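Local coordinates for protein RNA 2',3'-cyclic phosphodiesterase (Deinococcus radiodurans, PDB 5H7E) that belongs to the 2H phosphoesterase superfamily, as a LigT-like RNA 2',3'-cyclic phosphodiesterase built on an antiparallel sheet packed with helices, at residues W92-E97 against L143-S148. Numbering follows the deposited sequence.
Sequences WFVKTE and LIFDQS
The nearest CA pair is Val94 and Ile144, 8.2 Å apart, so strand residues 92-97 and segment 143-148, a loop running into strand 148-160 at Ser148, meet through side chains rather than as paired strands. Both junctions are apolar. At the first, the CD1 branch of Leu143 meets the rim of the Trp92 indole, near the ring plane, 3.9 Å from Trp92 CZ2 and 4.0 Å from Trp92 CH2. Trp92 reaches it because its CG stands anti to the backbone N (chi1 -173°), while its ring stacks with Tyr82. At the second, Val94 CG2 alone touches, 3.6 Å from Phe145 CD1 and 3.9 Å from Phe145 CE1. The methyl comes in obliquely beside the CD1-CE1 bond of Phe145, and the two side chains run at about a right angle. Gln147 OE1 lies in plane at the Phe145 ring edge and accepts a weak hydrogen bond from Asp146 N (3.2 Å, N-H...O angle 124°). Leu143 N is hydrogen-bonded to Thr80 OG1, tying the loop to strand 73-83. Leu22 and Ala25 of helix 16-26 add to the apolar layer. This is partly buried apolar packing in the LigT-like phosphoesterase fold, the loop lying over strand 91-97 of the antiparallel sheet.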
ATOM      1  N   TRP A  92      -9.901  -5.518  -7.279  1.00 25.16           N
ATOM      2  CA  TRP A  92     -10.648  -6.072  -6.164  1.00 20.49           C
ATOM      3  C   TRP A  92      -9.741  -5.867  -4.963  1.00 20.18           C
ATOM      4  O   TRP A  92      -8.573  -6.177  -5.032  1.00 22.00           O
ATOM      5  CB  TRP A  92     -10.877  -7.555  -6.379  1.00 22.44           C
ATOM      6  CG  TRP A  92     -11.773  -8.210  -5.379  1.00 24.39           C
ATOM      7  CD1 TRP A  92     -12.961  -7.749  -4.925  1.00 26.96           C
ATOM      8  CD2 TRP A  92     -11.569  -9.475  -4.747  1.00 23.59           C
ATOM      9  NE1 TRP A  92     -13.508  -8.633  -4.042  1.00 25.62           N
ATOM     10  CE2 TRP A  92     -12.671  -9.705  -3.916  1.00 29.32           C
ATOM     11  CE3 TRP A  92     -10.560 -10.432  -4.801  1.00 27.37           C
ATOM     12  CZ2 TRP A  92     -12.789 -10.844  -3.147  1.00 27.93           C
ATOM     13  CZ3 TRP A  92     -10.682 -11.558  -4.039  1.00 29.59           C
ATOM     14  CH2 TRP A  92     -11.787 -11.757  -3.223  1.00 30.94           C
ATOM     15  N   PHE A  93     -10.269  -5.331  -3.872  1.00 19.40           N
ATOM     16  CA  PHE A  93      -9.417  -5.044  -2.724  1.00 15.89           C
ATOM     17  C   PHE A  93     -10.181  -5.323  -1.432  1.00 17.29           C
ATOM     18  O   PHE A  93     -11.394  -5.546  -1.439  1.00 19.44           O
ATOM     19  CB  PHE A  93      -8.968  -3.536  -2.717  1.00 18.02           C
ATOM     20  CG  PHE A  93     -10.136  -2.562  -2.641  1.00 19.88           C
ATOM     21  CD1 PHE A  93     -10.724  -2.290  -1.426  1.00 22.52           C
ATOM     22  CD2 PHE A  93     -10.578  -1.910  -3.779  1.00 25.96           C
ATOM     23  CE1 PHE A  93     -11.793  -1.398  -1.335  1.00 26.67           C
ATOM     24  CE2 PHE A  93     -11.675  -1.042  -3.694  1.00 33.63           C
ATOM     25  CZ  PHE A  93     -12.254  -0.800  -2.469  1.00 27.71           C
ATOM     26  N   VAL A  94      -9.428  -5.395  -0.335  1.00 17.66           N
ATOM     27  CA  VAL A  94     -10.021  -5.401   1.016  1.00 16.85           C
ATOM     28  C   VAL A  94      -9.702  -4.066   1.676  1.00 16.00           C
ATOM     29  O   VAL A  94      -8.564  -3.591   1.616  1.00 16.56           O
ATOM     30  CB  VAL A  94      -9.538  -6.581   1.866  1.00 16.93           C
ATOM     31  CG1 VAL A  94      -7.983  -6.652   2.003  1.00 18.70           C
ATOM     32  CG2 VAL A  94     -10.175  -6.568   3.256  1.00 17.58           C
ATOM     33  N   LYS A  95     -10.731  -3.440   2.267  1.00 15.91           N
ATOM     34  CA  LYS A  95     -10.528  -2.186   2.982  1.00 17.33           C
ATOM     35  C   LYS A  95      -9.787  -2.440   4.290  1.00 16.86           C
ATOM     36  O   LYS A  95     -10.016  -3.444   4.960  1.00 19.04           O
ATOM     37  CB  LYS A  95     -11.884  -1.563   3.263  1.00 17.49           C
ATOM     38  CG  LYS A  95     -11.811  -0.299   4.126  1.00 24.17           C
ATOM     39  CD  LYS A  95     -13.272   0.248   4.270  1.00 40.82           C
ATOM     40  CE  LYS A  95     -13.332   1.513   5.076  1.00 59.59           C
ATOM     41  NZ  LYS A  95     -12.588   1.323   6.333  1.00 61.12           N
ATOM     42  N   THR A  96      -8.905  -1.493   4.677  1.00 16.71           N
ATOM     43  CA  THR A  96      -8.209  -1.566   5.962  1.00 16.15           C
ATOM     44  C   THR A  96      -8.487  -0.275   6.705  1.00 19.94           C
ATOM     45  O   THR A  96      -8.662   0.777   6.084  1.00 23.04           O
ATOM     46  CB  THR A  96      -6.703  -1.727   5.821  1.00 16.68           C
ATOM     47  OG1 THR A  96      -6.214  -0.683   4.951  1.00 19.78           O
ATOM     48  CG2 THR A  96      -6.365  -3.050   5.122  1.00 19.47           C
ATOM     49  N   GLU A  97      -8.602  -0.390   8.036  1.00 18.89           N
ATOM     50  CA  GLU A  97      -8.851   0.804   8.868  1.00 18.28           C
ATOM     51  C   GLU A  97      -7.847   0.797  10.003  1.00 19.32           C
ATOM     52  O   GLU A  97      -7.572  -0.251  10.565  1.00 20.03           O
ATOM     53  CB  GLU A  97     -10.254   0.775   9.452  1.00 19.71           C
ATOM     54  CG  GLU A  97     -10.631   1.989  10.299  1.00 36.78           C
ATOM     55  CD  GLU A  97     -10.245   1.864  11.785  1.00 50.03           C
ATOM     56  OE1 GLU A  97     -10.153   0.729  12.300  1.00 59.69           O
ATOM     57  OE2 GLU A  97     -10.038   2.916  12.433  1.00 44.27           O
ATOM     58  N   LEU A 143     -17.330 -10.152   0.750  1.00 22.65           N
ATOM     59  CA  LEU A 143     -16.664 -10.802   1.863  1.00 20.02           C
ATOM     60  C   LEU A 143     -16.370  -9.784   2.950  1.00 20.32           C
ATOM     61  O   LEU A 143     -16.192  -8.605   2.662  1.00 22.56           O
ATOM     62  CB  LEU A 143     -15.286 -11.421   1.421  1.00 21.03           C
ATOM     63  CG  LEU A 143     -15.369 -12.420   0.286  1.00 23.77           C
ATOM     64  CD1 LEU A 143     -13.904 -12.859  -0.048  1.00 25.69           C
ATOM     65  CD2 LEU A 143     -16.167 -13.638   0.636  1.00 27.49           C
ATOM     66  N   ILE A 144     -16.333 -10.234   4.209  1.00 19.42           N
ATOM     67  CA  ILE A 144     -15.793  -9.373   5.257  1.00 18.32           C
ATOM     68  C   ILE A 144     -14.805 -10.171   6.080  1.00 21.16           C
ATOM     69  O   ILE A 144     -14.840 -11.410   6.121  1.00 21.98           O
ATOM     70  CB  ILE A 144     -16.913  -8.766   6.151  1.00 20.71           C
ATOM     71  CG1 ILE A 144     -17.680  -9.852   6.879  1.00 24.14           C
ATOM     72  CG2 ILE A 144     -17.805  -7.784   5.336  1.00 23.59           C
ATOM     73  CD1 ILE A 144     -18.788  -9.233   7.887  1.00 25.95           C
ATOM     74  N   PHE A 145     -13.889  -9.443   6.740  1.00 18.81           N
ATOM     75  CA  PHE A 145     -12.833 -10.056   7.511  1.00 19.97           C
ATOM     76  C   PHE A 145     -12.841  -9.491   8.929  1.00 19.56           C
ATOM     77  O   PHE A 145     -13.328  -8.378   9.178  1.00 23.50           O
ATOM     78  CB  PHE A 145     -11.460  -9.783   6.834  1.00 18.57           C
ATOM     79  CG  PHE A 145     -11.349 -10.357   5.467  1.00 18.43           C
ATOM     80  CD1 PHE A 145     -11.758  -9.647   4.363  1.00 21.56           C
ATOM     81  CD2 PHE A 145     -10.786 -11.607   5.294  1.00 20.94           C
ATOM     82  CE1 PHE A 145     -11.674 -10.207   3.101  1.00 22.19           C
ATOM     83  CE2 PHE A 145     -10.663 -12.162   4.059  1.00 25.05           C
ATOM     84  CZ  PHE A 145     -11.119 -11.480   2.940  1.00 24.13           C
ATOM     85  N   ASP A 146     -12.349 -10.292   9.867  1.00 21.45           N
ATOM     86  CA  ASP A 146     -12.264  -9.815  11.232  1.00 24.52           C
ATOM     87  C   ASP A 146     -10.842  -9.788  11.763  1.00 24.07           C
ATOM     88  O   ASP A 146     -10.665  -9.501  12.955  1.00 25.64           O
ATOM     89  CB  ASP A 146     -13.134 -10.659  12.181  1.00 28.58           C
ATOM     90  CG  ASP A 146     -12.716 -12.133  12.259  1.00 39.32           C
ATOM     91  OD1 ASP A 146     -11.652 -12.553  11.776  1.00 39.00           O
ATOM     92  OD2 ASP A 146     -13.490 -12.922  12.858  1.00 51.75           O
ATOM     93  N   GLN A 147      -9.841 -10.028  10.911  1.00 19.65           N
ATOM     94  CA  GLN A 147      -8.480 -10.100  11.400  1.00 18.07           C
ATOM     95  C   GLN A 147      -7.860  -8.708  11.486  1.00 17.88           C
ATOM     96  O   GLN A 147      -8.314  -7.752  10.855  1.00 21.36           O
ATOM     97  CB  GLN A 147      -7.622 -10.944  10.485  1.00 20.09           C
ATOM     98  CG  GLN A 147      -8.078 -12.427  10.355  1.00 22.86           C
ATOM     99  CD  GLN A 147      -9.091 -12.660   9.209  1.00 23.38           C
ATOM    100  OE1 GLN A 147      -9.723 -11.748   8.728  1.00 24.07           O
ATOM    101  NE2 GLN A 147      -9.225 -13.902   8.794  1.00 23.50           N
ATOM    102  N   SER A 148      -6.854  -8.617  12.340  1.00 19.43           N
ATOM    103  CA  SER A 148      -6.146  -7.353  12.488  1.00 16.20           C
ATOM    104  C   SER A 148      -4.688  -7.664  12.767  1.00 18.78           C
ATOM    105  O   SER A 148      -4.326  -8.802  13.127  1.00 19.68           O
ATOM    106  CB  SER A 148      -6.721  -6.524  13.635  1.00 21.53           C
ATOM    107  OG  SER A 148      -6.609  -7.233  14.844  1.00 26.82           O
TER